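Local coordinates for protein histone-lysine N-methyltransferase family member SUVH9 (Arabidopsis thaliana, PDB 4NJ5) that acts in gene silencing, probably by binding methylated DNA and recruiting RNA polymerase V to chromatin, and lacks methyltransferase activity, at residues Y390-L395 / F447-V451; I71-I75 / I172-V176; R248-F253 / V264-D269; T329-Q333 / W421-D426. All blocks are in the same frame, centred on the assembly; numbering follows the deposited sequence.

Contact 1: residues Y390-L395 / F447-V451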
# COMPACT_ATOMS: atom_id res chain seq x y z
N TYR A 390 9.90 -14.43 -5.14
CA TYR A 390 9.27 -15.28 -6.14
C TYR A 390 10.10 -16.56 -6.24
O TYR A 390 11.09 -16.60 -6.97
CB TYR A 390 9.19 -14.58 -7.50
CG TYR A 390 8.49 -15.40 -8.56
CD1 TYR A 390 9.20 -16.27 -9.37
CD2 TYR A 390 7.11 -15.30 -8.74
CE1 TYR A 390 8.57 -17.04 -10.33
CE2 TYR A 390 6.47 -16.06 -9.70
CZ TYR A 390 7.20 -16.93 -10.50
OH TYR A 390 6.56 -17.68 -11.46
N ALA A 391 9.70 -17.60 -5.52
CA ALA A 391 10.54 -18.79 -5.35
C ALA A 391 10.20 -19.97 -6.27
O ALA A 391 9.07 -20.45 -6.30
CB ALA A 391 10.53 -19.24 -3.89
N GLY A 392 11.21 -20.43 -7.00
CA GLY A 392 11.07 -21.59 -7.86
C GLY A 392 12.40 -22.32 -7.95
O GLY A 392 13.31 -22.06 -7.17
N VAL A 393 12.50 -23.25 -8.90
CA VAL A 393 13.74 -23.98 -9.11
C VAL A 393 14.52 -23.37 -10.27
O VAL A 393 14.07 -23.42 -11.41
CB VAL A 393 13.47 -25.48 -9.37
CG1 VAL A 393 14.78 -26.23 -9.60
CG2 VAL A 393 12.69 -26.09 -8.22
N ALA A 394 15.67 -22.78 -9.97
CA ALA A 394 16.47 -22.10 -10.98
C ALA A 394 17.30 -23.06 -11.82
O ALA A 394 17.86 -24.02 -11.30
CB ALA A 394 17.37 -21.05 -10.33
N LEU A 395 17.36 -22.78 -13.12
CA LEU A 395 18.09 -23.63 -14.05
C LEU A 395 19.23 -22.90 -14.75
O LEU A 395 19.20 -21.68 -14.91
CB LEU A 395 17.16 -24.19 -15.13
CG LEU A 395 16.06 -25.21 -14.79
CD1 LEU A 395 16.40 -25.98 -13.53
CD2 LEU A 395 14.72 -24.52 -14.67
N PHE A 447 18.52 -16.50 -16.76
CA PHE A 447 18.19 -17.85 -16.29
C PHE A 447 16.69 -18.11 -16.28
O PHE A 447 15.88 -17.19 -16.34
CB PHE A 447 18.82 -18.15 -14.93
CG PHE A 447 18.14 -17.48 -13.77
CD1 PHE A 447 18.58 -16.25 -13.30
CD2 PHE A 447 17.08 -18.10 -13.12
CE1 PHE A 447 17.96 -15.65 -12.22
CE2 PHE A 447 16.45 -17.49 -12.04
CZ PHE A 447 16.90 -16.27 -11.60
N ALA A 448 16.32 -19.39 -16.21
CA ALA A 448 14.92 -19.77 -16.21
C ALA A 448 14.55 -20.44 -14.91
O ALA A 448 15.40 -20.94 -14.19
CB ALA A 448 14.63 -20.69 -17.39
N MET A 449 13.26 -20.43 -14.60
CA MET A 449 12.76 -21.04 -13.38
C MET A 449 11.65 -22.03 -13.70
O MET A 449 10.77 -21.75 -14.52
CB MET A 449 12.21 -19.97 -12.44
CG MET A 449 13.21 -18.88 -12.10
SD MET A 449 12.54 -17.66 -10.96
CE MET A 449 12.23 -18.68 -9.52
N ASP A 450 11.71 -23.18 -13.06
CA ASP A 450 10.61 -24.12 -13.11
C ASP A 450 9.80 -23.97 -11.83
O ASP A 450 10.36 -23.98 -10.73
CB ASP A 450 11.13 -25.55 -13.26
CG ASP A 450 10.02 -26.55 -13.49
OD1 ASP A 450 9.88 -27.04 -14.63
OD2 ASP A 450 9.28 -26.85 -12.53
N VAL A 451 8.49 -23.81 -11.97
CA VAL A 451 7.59 -23.71 -10.82
C VAL A 451 6.45 -24.72 -10.92
O VAL A 451 5.37 -24.51 -10.37
CB VAL A 451 7.01 -22.29 -10.68
CG1 VAL A 451 8.10 -21.29 -10.31
CG2 VAL A 451 6.29 -21.86 -11.95
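Val393 and Asp450 face each other as an antiparallel hydrogen-bonded pair, joined twice: Val393 N to Asp450 O and Asp450 N to Val393 O are both 2.9 Å. Ala394 and Met449 follow as a non-hydrogen-bonded pair, and the two short strands run at 142° to one another. Gly392 continues the line toward Val451, where a side chain would collide with Val451 CG1. Met449 supplies the main side-chain contact. Met449 SD lies at the rim of the Tyr390 ring, in its plane and 4.0 Å from Tyr390 CD1, a Met-aromatic contact suited to a flexible, polarisable thioether; the bend at chi3 (63°) then carries Met449 CE to 3.2 Å from Gly392 N. Leu395 reaches back over the partner strand, with Leu395 CD2 lying 3.7 Å from Asp450 N. Replacing Tyr390 with an alanine would probably open a gap beside the sulfur and leave it without its aromatic edge. Asp450 turns its carboxylate to Ser452. This two-stranded sheet belongs to the SET domain: strand 485-490 offers Val486 to both Tyr390 and Met449, while Ala400 of helix 397-405 packs against Leu395 and Ala448.

Contact 2: residues I71-I75 / I172-V176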
# COMPACT_ATOMS: atom_id res chain seq x y z
N ILE A 71 -15.38 20.72 -5.70
CA ILE A 71 -15.94 19.44 -6.11
C ILE A 71 -16.79 18.81 -5.02
O ILE A 71 -16.31 18.52 -3.93
CB ILE A 71 -14.83 18.44 -6.51
CG1 ILE A 71 -14.10 18.94 -7.76
CG2 ILE A 71 -15.42 17.06 -6.75
CD1 ILE A 71 -13.15 17.93 -8.35
N VAL A 72 -18.07 18.61 -5.31
CA VAL A 72 -18.96 17.90 -4.40
C VAL A 72 -19.20 16.49 -4.93
O VAL A 72 -19.33 16.29 -6.14
CB VAL A 72 -20.29 18.67 -4.13
CG1 VAL A 72 -20.22 20.07 -4.73
CG2 VAL A 72 -21.50 17.91 -4.67
N GLY A 73 -19.24 15.52 -4.03
CA GLY A 73 -19.41 14.13 -4.43
C GLY A 73 -18.08 13.46 -4.69
O GLY A 73 -17.10 13.76 -4.02
N SER A 74 -18.05 12.55 -5.66
CA SER A 74 -16.86 11.75 -5.91
C SER A 74 -15.67 12.59 -6.40
O SER A 74 -15.84 13.53 -7.17
CB SER A 74 -17.17 10.64 -6.92
OG SER A 74 -18.35 9.94 -6.55
N ILE A 75 -14.47 12.23 -5.95
CA ILE A 75 -13.25 12.79 -6.49
C ILE A 75 -12.77 11.86 -7.61
O ILE A 75 -12.50 10.68 -7.36
CB ILE A 75 -12.15 12.94 -5.42
CG1 ILE A 75 -12.66 13.76 -4.23
CG2 ILE A 75 -10.90 13.58 -6.00
CD1 ILE A 75 -13.08 15.19 -4.57
N ILE A 172 -26.94 17.51 -0.44
CA ILE A 172 -25.56 17.42 -0.91
C ILE A 172 -24.91 16.06 -0.67
O ILE A 172 -24.96 15.53 0.44
CB ILE A 172 -24.68 18.52 -0.27
CG1 ILE A 172 -25.12 19.90 -0.77
CG2 ILE A 172 -23.20 18.28 -0.58
CD1 ILE A 172 -25.17 20.03 -2.27
N GLU A 173 -24.33 15.50 -1.72
CA GLU A 173 -23.50 14.31 -1.58
C GLU A 173 -22.30 14.63 -0.70
O GLU A 173 -21.51 15.52 -1.01
CB GLU A 173 -22.98 13.87 -2.95
CG GLU A 173 -23.97 13.10 -3.79
CD GLU A 173 -23.43 12.78 -5.17
OE1 GLU A 173 -22.78 13.66 -5.78
OE2 GLU A 173 -23.63 11.64 -5.65
N VAL A 174 -22.17 13.90 0.40
CA VAL A 174 -21.07 14.11 1.33
C VAL A 174 -20.10 12.93 1.33
O VAL A 174 -20.52 11.78 1.51
CB VAL A 174 -21.59 14.34 2.76
CG1 VAL A 174 -20.45 14.40 3.75
CG2 VAL A 174 -22.44 15.61 2.82
N ARG A 175 -18.82 13.20 1.13
CA ARG A 175 -17.80 12.16 1.23
C ARG A 175 -17.57 11.77 2.69
O ARG A 175 -17.47 12.64 3.56
CB ARG A 175 -16.49 12.61 0.58
CG ARG A 175 -16.58 12.86 -0.92
CD ARG A 175 -15.23 13.20 -1.52
NE ARG A 175 -14.71 14.48 -1.04
CZ ARG A 175 -15.00 15.66 -1.59
NH1 ARG A 175 -15.81 15.73 -2.64
NH2 ARG A 175 -14.48 16.77 -1.09
N VAL A 176 -17.50 10.47 2.94
CA VAL A 176 -17.18 9.97 4.27
C VAL A 176 -15.84 9.25 4.24
O VAL A 176 -15.65 8.30 3.47
CB VAL A 176 -18.25 9.00 4.79
CG1 VAL A 176 -17.74 8.24 6.01
CG2 VAL A 176 -19.53 9.75 5.12
O HOH W 1 -14.68 19.57 -1.79
O HOH W 2 -19.07 16.42 -1.62
O HOH W 3 -20.28 12.29 -7.49
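Arg175 NH1 grips two backbone carbonyls of the opposing loop, Gly73 O at 2.7 Å and Ile71 O at 3.1 Å. Both oxygens lie in the guanidinium plane and both bonds are nearly straight, although NH1 stands well above the carbonyl plane of Ile71. Arginine fits because one terminal nitrogen carries two N-H groups that can point at separate acceptors. Ile75 CD1 covers one face of the same group, 3.4 Å above its plane. The side chain reaches this place by bending at chi3 (-66°), which turns the guanidinium alongside the loop, toward Ile71 O. A water 2.9 Å from Arg175 NH2 also donates to Ile71 O, so that carbonyl receives two bonds. A second water links Gly73 N to Glu173 O, and a third accepts from Ser74 N and donates weakly to Glu173 OE1. Gly73 has backbone angles that a side chain would not tolerate, and its bare CA lets Glu173 OE1 approach to 3.7 Å. Farther out, Arg175 NE donates to Leu95 O, and Thr119 and Leu196 of the flanking strands touch the arginine. An arginine of strand 174-180 thus ties an irregular loop to the central sheet of the SRA domain, a fold of the PUA clan.

Contact 3: residues R248-F253 / V264-D269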
# COMPACT_ATOMS: atom_id res chain seq x y z
N ARG A 248 -17.09 -21.88 5.54
CA ARG A 248 -16.69 -22.81 4.49
C ARG A 248 -15.64 -22.16 3.59
O ARG A 248 -15.58 -20.93 3.51
CB ARG A 248 -17.89 -23.20 3.63
CG ARG A 248 -19.08 -23.77 4.37
CD ARG A 248 -20.37 -23.45 3.64
NE ARG A 248 -21.50 -24.25 4.09
CZ ARG A 248 -22.14 -24.08 5.24
NH1 ARG A 248 -21.76 -23.13 6.09
NH2 ARG A 248 -23.16 -24.86 5.55
N GLY A 249 -14.84 -22.98 2.92
CA GLY A 249 -13.90 -22.49 1.92
C GLY A 249 -12.45 -22.77 2.24
O GLY A 249 -11.65 -23.08 1.35
N TYR A 250 -12.09 -22.65 3.51
CA TYR A 250 -10.69 -22.82 3.91
C TYR A 250 -10.26 -24.29 3.91
O TYR A 250 -10.55 -25.04 4.84
CB TYR A 250 -10.41 -22.14 5.25
CG TYR A 250 -10.31 -20.64 5.12
CD1 TYR A 250 -9.24 -20.05 4.47
CD2 TYR A 250 -11.29 -19.81 5.65
CE1 TYR A 250 -9.14 -18.67 4.35
CE2 TYR A 250 -11.20 -18.43 5.53
CZ TYR A 250 -10.12 -17.87 4.88
OH TYR A 250 -10.03 -16.51 4.76
N ILE A 251 -9.56 -24.66 2.84
CA ILE A 251 -9.04 -26.01 2.68
C ILE A 251 -7.91 -26.24 3.66
O ILE A 251 -7.85 -27.27 4.34
CB ILE A 251 -8.47 -26.20 1.26
CG1 ILE A 251 -9.55 -25.91 0.22
CG2 ILE A 251 -7.90 -27.59 1.10
CD1 ILE A 251 -9.00 -25.53 -1.13
N ASN A 252 -7.01 -25.27 3.74
CA ASN A 252 -5.82 -25.36 4.57
C ASN A 252 -5.34 -23.97 4.96
O ASN A 252 -5.36 -23.05 4.14
CB ASN A 252 -4.72 -26.10 3.80
CG ASN A 252 -3.60 -26.58 4.70
OD1 ASN A 252 -2.77 -25.79 5.15
ND2 ASN A 252 -3.56 -27.89 4.95
N PHE A 253 -4.92 -23.80 6.21
CA PHE A 253 -4.53 -22.48 6.70
C PHE A 253 -3.03 -22.19 6.59
O PHE A 253 -2.58 -21.10 6.95
CB PHE A 253 -5.02 -22.25 8.13
CG PHE A 253 -6.44 -21.78 8.22
CD1 PHE A 253 -6.81 -20.57 7.66
CD2 PHE A 253 -7.41 -22.55 8.85
CE1 PHE A 253 -8.12 -20.13 7.73
CE2 PHE A 253 -8.72 -22.11 8.92
CZ PHE A 253 -9.08 -20.90 8.36
N VAL A 264 0.28 -19.46 5.26
CA VAL A 264 -0.23 -19.06 3.95
C VAL A 264 -1.59 -19.70 3.71
O VAL A 264 -1.68 -20.92 3.53
CB VAL A 264 0.73 -19.44 2.81
CG1 VAL A 264 0.18 -18.96 1.48
CG2 VAL A 264 2.11 -18.86 3.06
N TYR A 265 -2.64 -18.89 3.69
CA TYR A 265 -4.00 -19.40 3.59
C TYR A 265 -4.30 -19.98 2.21
O TYR A 265 -3.76 -19.52 1.20
CB TYR A 265 -5.02 -18.30 3.87
CG TYR A 265 -5.15 -17.88 5.32
CD1 TYR A 265 -4.24 -18.30 6.28
CD2 TYR A 265 -6.20 -17.07 5.71
CE1 TYR A 265 -4.38 -17.90 7.61
CE2 TYR A 265 -6.34 -16.67 7.02
CZ TYR A 265 -5.43 -17.08 7.96
OH TYR A 265 -5.59 -16.68 9.27
N LEU A 266 -5.17 -20.98 2.18
CA LEU A 266 -5.68 -21.52 0.92
C LEU A 266 -7.20 -21.56 0.98
O LEU A 266 -7.77 -22.30 1.78
CB LEU A 266 -5.12 -22.92 0.67
CG LEU A 266 -5.66 -23.57 -0.60
CD1 LEU A 266 -5.21 -22.78 -1.82
CD2 LEU A 266 -5.24 -25.02 -0.71
N PHE A 267 -7.84 -20.78 0.13
CA PHE A 267 -9.28 -20.60 0.19
C PHE A 267 -9.95 -20.93 -1.13
O PHE A 267 -9.45 -20.57 -2.19
CB PHE A 267 -9.60 -19.16 0.59
CG PHE A 267 -11.07 -18.90 0.78
CD1 PHE A 267 -11.71 -19.31 1.94
CD2 PHE A 267 -11.80 -18.23 -0.19
CE1 PHE A 267 -13.05 -19.07 2.12
CE2 PHE A 267 -13.15 -17.99 -0.01
CZ PHE A 267 -13.78 -18.41 1.15
N ASN A 268 -11.09 -21.61 -1.06
CA ASN A 268 -11.83 -21.98 -2.26
C ASN A 268 -13.32 -22.11 -1.97
O ASN A 268 -13.78 -23.13 -1.46
CB ASN A 268 -11.28 -23.28 -2.85
CG ASN A 268 -12.00 -23.72 -4.12
OD1 ASN A 268 -12.81 -22.99 -4.67
ND2 ASN A 268 -11.70 -24.93 -4.58
N ASP A 269 -14.07 -21.06 -2.30
CA ASP A 269 -15.52 -21.04 -2.09
C ASP A 269 -16.26 -21.22 -3.41
O ASP A 269 -17.44 -20.90 -3.52
CB ASP A 269 -15.95 -19.73 -1.42
CG ASP A 269 -15.72 -18.51 -2.30
OD1 ASP A 269 -14.95 -18.61 -3.28
OD2 ASP A 269 -16.30 -17.45 -2.00
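Tyr250 is sandwiched between two phenylalanines: Phe267 CD1 sits 3.4 Å above the centre of one ring face, and Phe253 CE1 lies over the opposite face, nearer the rim. The Phe267 pair is edge-to-face, with planes at 59°. Phe253 in turn directs its edge at Tyr265, placing CD1 over the centre of that ring in a second edge-to-face pair at 71°. Phe267 reaches the tyrosine face because its CG is anti to the backbone N (chi1 -176°), and the same ring brings CE1 to 3.5 Å from Gly249 CA, where any side chain would clash. Putting an alanine at Tyr250 would probably break this aromatic cluster in the middle, uncovering Phe267 and leaving Glu364 without its hydroxyl partner. The backbones pair across a beta bulge. Asn268 N bonds to Gly249 O at 2.9 Å and Leu266 N to Asn252 O at 2.9 Å, while the Ile251 N bond to Leu266 O is weak. Away from the rings, Ile251 CD1 meets Leu266 CD2 at 3.8 Å, branched chains filling the other side. The hairpin forms one margin of a four-stranded sheet in which strand 264-267 pairs next with strand 363-367; Trp373 of strand 373-377 touches Leu266 and Asn268.

Contact 4: residues T329-Q333 / W421-D426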
# COMPACT_ATOMS: atom_id res chain seq x y z
N THR A 329 11.74 0.11 3.31
CA THR A 329 10.98 0.43 2.11
C THR A 329 11.89 0.74 0.92
O THR A 329 12.85 1.49 1.05
CB THR A 329 10.04 1.63 2.36
OG1 THR A 329 9.28 1.41 3.55
CG2 THR A 329 9.10 1.84 1.19
N LEU A 330 11.58 0.15 -0.23
CA LEU A 330 12.32 0.44 -1.45
C LEU A 330 12.18 1.91 -1.81
O LEU A 330 11.07 2.44 -1.86
CB LEU A 330 11.84 -0.44 -2.61
CG LEU A 330 12.61 -0.26 -3.93
CD1 LEU A 330 14.04 -0.77 -3.78
CD2 LEU A 330 11.91 -0.94 -5.10
N ILE A 331 13.31 2.57 -2.07
CA ILE A 331 13.31 3.99 -2.42
C ILE A 331 13.03 4.19 -3.92
O ILE A 331 12.15 4.97 -4.29
CB ILE A 331 14.64 4.67 -2.04
CG1 ILE A 331 14.89 4.54 -0.53
CG2 ILE A 331 14.64 6.13 -2.46
CD1 ILE A 331 16.27 4.98 -0.08
N ARG A 332 13.79 3.49 -4.76
CA ARG A 332 13.60 3.52 -6.20
C ARG A 332 13.97 2.16 -6.81
O ARG A 332 14.68 1.39 -6.18
CB ARG A 332 14.46 4.62 -6.84
CG ARG A 332 15.96 4.46 -6.61
CD ARG A 332 16.73 5.65 -7.17
NE ARG A 332 15.89 6.84 -7.22
CZ ARG A 332 15.78 7.74 -6.25
NH1 ARG A 332 16.47 7.60 -5.13
NH2 ARG A 332 14.98 8.78 -6.40
N GLN A 333 13.48 1.88 -8.01
CA GLN A 333 13.88 0.67 -8.75
C GLN A 333 15.36 0.72 -9.11
O GLN A 333 15.91 1.79 -9.39
CB GLN A 333 13.05 0.52 -10.04
CG GLN A 333 11.58 0.16 -9.85
CD GLN A 333 10.89 -0.18 -11.17
OE1 GLN A 333 11.53 -0.68 -12.10
NE2 GLN A 333 9.59 0.08 -11.25
N TRP A 421 5.85 1.55 -12.97
CA TRP A 421 6.14 2.27 -11.74
C TRP A 421 7.57 2.80 -11.69
O TRP A 421 8.15 2.94 -10.62
CB TRP A 421 5.89 1.36 -10.53
CG TRP A 421 4.56 0.71 -10.56
CD1 TRP A 421 4.23 -0.48 -11.16
CD2 TRP A 421 3.35 1.20 -9.97
NE1 TRP A 421 2.90 -0.75 -10.97
CE2 TRP A 421 2.33 0.27 -10.25
CE3 TRP A 421 3.02 2.35 -9.24
CZ2 TRP A 421 1.02 0.43 -9.82
CZ3 TRP A 421 1.72 2.52 -8.81
CH2 TRP A 421 0.73 1.56 -9.10
N GLU A 422 8.14 3.11 -12.85
CA GLU A 422 9.51 3.60 -12.90
C GLU A 422 9.68 5.01 -12.34
O GLU A 422 10.79 5.43 -12.03
CB GLU A 422 10.11 3.45 -14.30
CG GLU A 422 10.50 2.01 -14.64
CD GLU A 422 11.11 1.86 -16.02
OE1 GLU A 422 11.29 2.88 -16.71
OE2 GLU A 422 11.42 0.72 -16.41
N ASP A 423 8.57 5.73 -12.21
CA ASP A 423 8.60 7.08 -11.64
C ASP A 423 8.63 7.06 -10.11
O ASP A 423 8.61 8.11 -9.47
CB ASP A 423 7.41 7.90 -12.13
CG ASP A 423 7.53 8.26 -13.60
OD1 ASP A 423 8.65 8.19 -14.15
OD2 ASP A 423 6.50 8.62 -14.20
N TRP A 424 8.66 5.87 -9.53
CA TRP A 424 8.77 5.71 -8.08
C TRP A 424 10.10 6.28 -7.59
O TRP A 424 11.17 5.89 -8.06
CB TRP A 424 8.62 4.23 -7.71
CG TRP A 424 8.78 3.94 -6.26
CD1 TRP A 424 9.75 3.18 -5.68
CD2 TRP A 424 7.93 4.40 -5.19
NE1 TRP A 424 9.56 3.13 -4.31
CE2 TRP A 424 8.46 3.87 -3.99
CE3 TRP A 424 6.79 5.20 -5.14
CZ2 TRP A 424 7.87 4.12 -2.75
CZ3 TRP A 424 6.21 5.45 -3.90
CH2 TRP A 424 6.76 4.91 -2.73
N GLY A 425 10.03 7.21 -6.65
CA GLY A 425 11.22 7.87 -6.14
C GLY A 425 11.57 9.16 -6.87
O GLY A 425 12.47 9.89 -6.45
N ASP A 426 10.87 9.44 -7.96
CA ASP A 426 11.09 10.65 -8.74
C ASP A 426 10.50 11.86 -8.01
O ASP A 426 9.31 11.89 -7.70
CB ASP A 426 10.49 10.52 -10.15
CG ASP A 426 10.90 11.66 -11.08
OD1 ASP A 426 10.94 12.83 -10.65
OD2 ASP A 426 11.19 11.39 -12.26
O HOH W 4 13.51 7.25 -8.82
O HOH W 5 8.82 1.08 -8.52
O HOH W 6 11.71 3.63 -9.59
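Trp424 drives its indole against the backbone of the facing loop, the close-packed part of the contact. Trp424 NE1 donates to Leu330 O at 3.0 Å, the acceptor near the ring plane but the donor well out of the carbonyl plane, while Ile331 O lies over one face of the indole, 3.3 Å from Trp424 CD1. A tryptophan suits the site because it combines a broad apolar surface with one N-H for a buried carbonyl. Met21 and Met28 of helix 8-35 touch it. Gly425 completes the tight region: its CA is 3.6 Å from Ile331 O, too near for a side chain. Two overlapping beta turns shape this part of the SET domain, type I from Trp421 to Trp424 and type II from Asp423 to Asp426, and they meet a loop of the zinc-binding pre-SET region. The other half is looser and mediated by water. One water accepts from Gln333 N and donates to both Trp424 O and Glu422 O; another joins Arg332 NE to Trp424 O, and a third links Gln333 NE2 with Trp421 O. Gln333 NE2 also donates to Ser418 O, and Glu321 forms a salt bridge with Arg332. Exposed Glu422 passes its CG 3.8 Å from Gln333 OE1.

In the fold
From the N terminus, contact 2 comes first, closing a loop of 96 residues within the SRA domain and tying loop 71-75 to strand 174-180. Contact 3 follows as a local hairpin with ten residues between its segments, at the margin of a sheet shared with strands 363-367 and 373-377. Contacts 4 and 1 then cross: 329-333 and 390-395 come before their partners 421-426 and 447-451, so their segments alternate along the chain. Contact 4 joins pre-SET to SET, whereas contact 1 lies wholly within SET. None touches another; the centres of contacts 1 and 2 are about 49 Å apart, on opposite sides of the chain's centre.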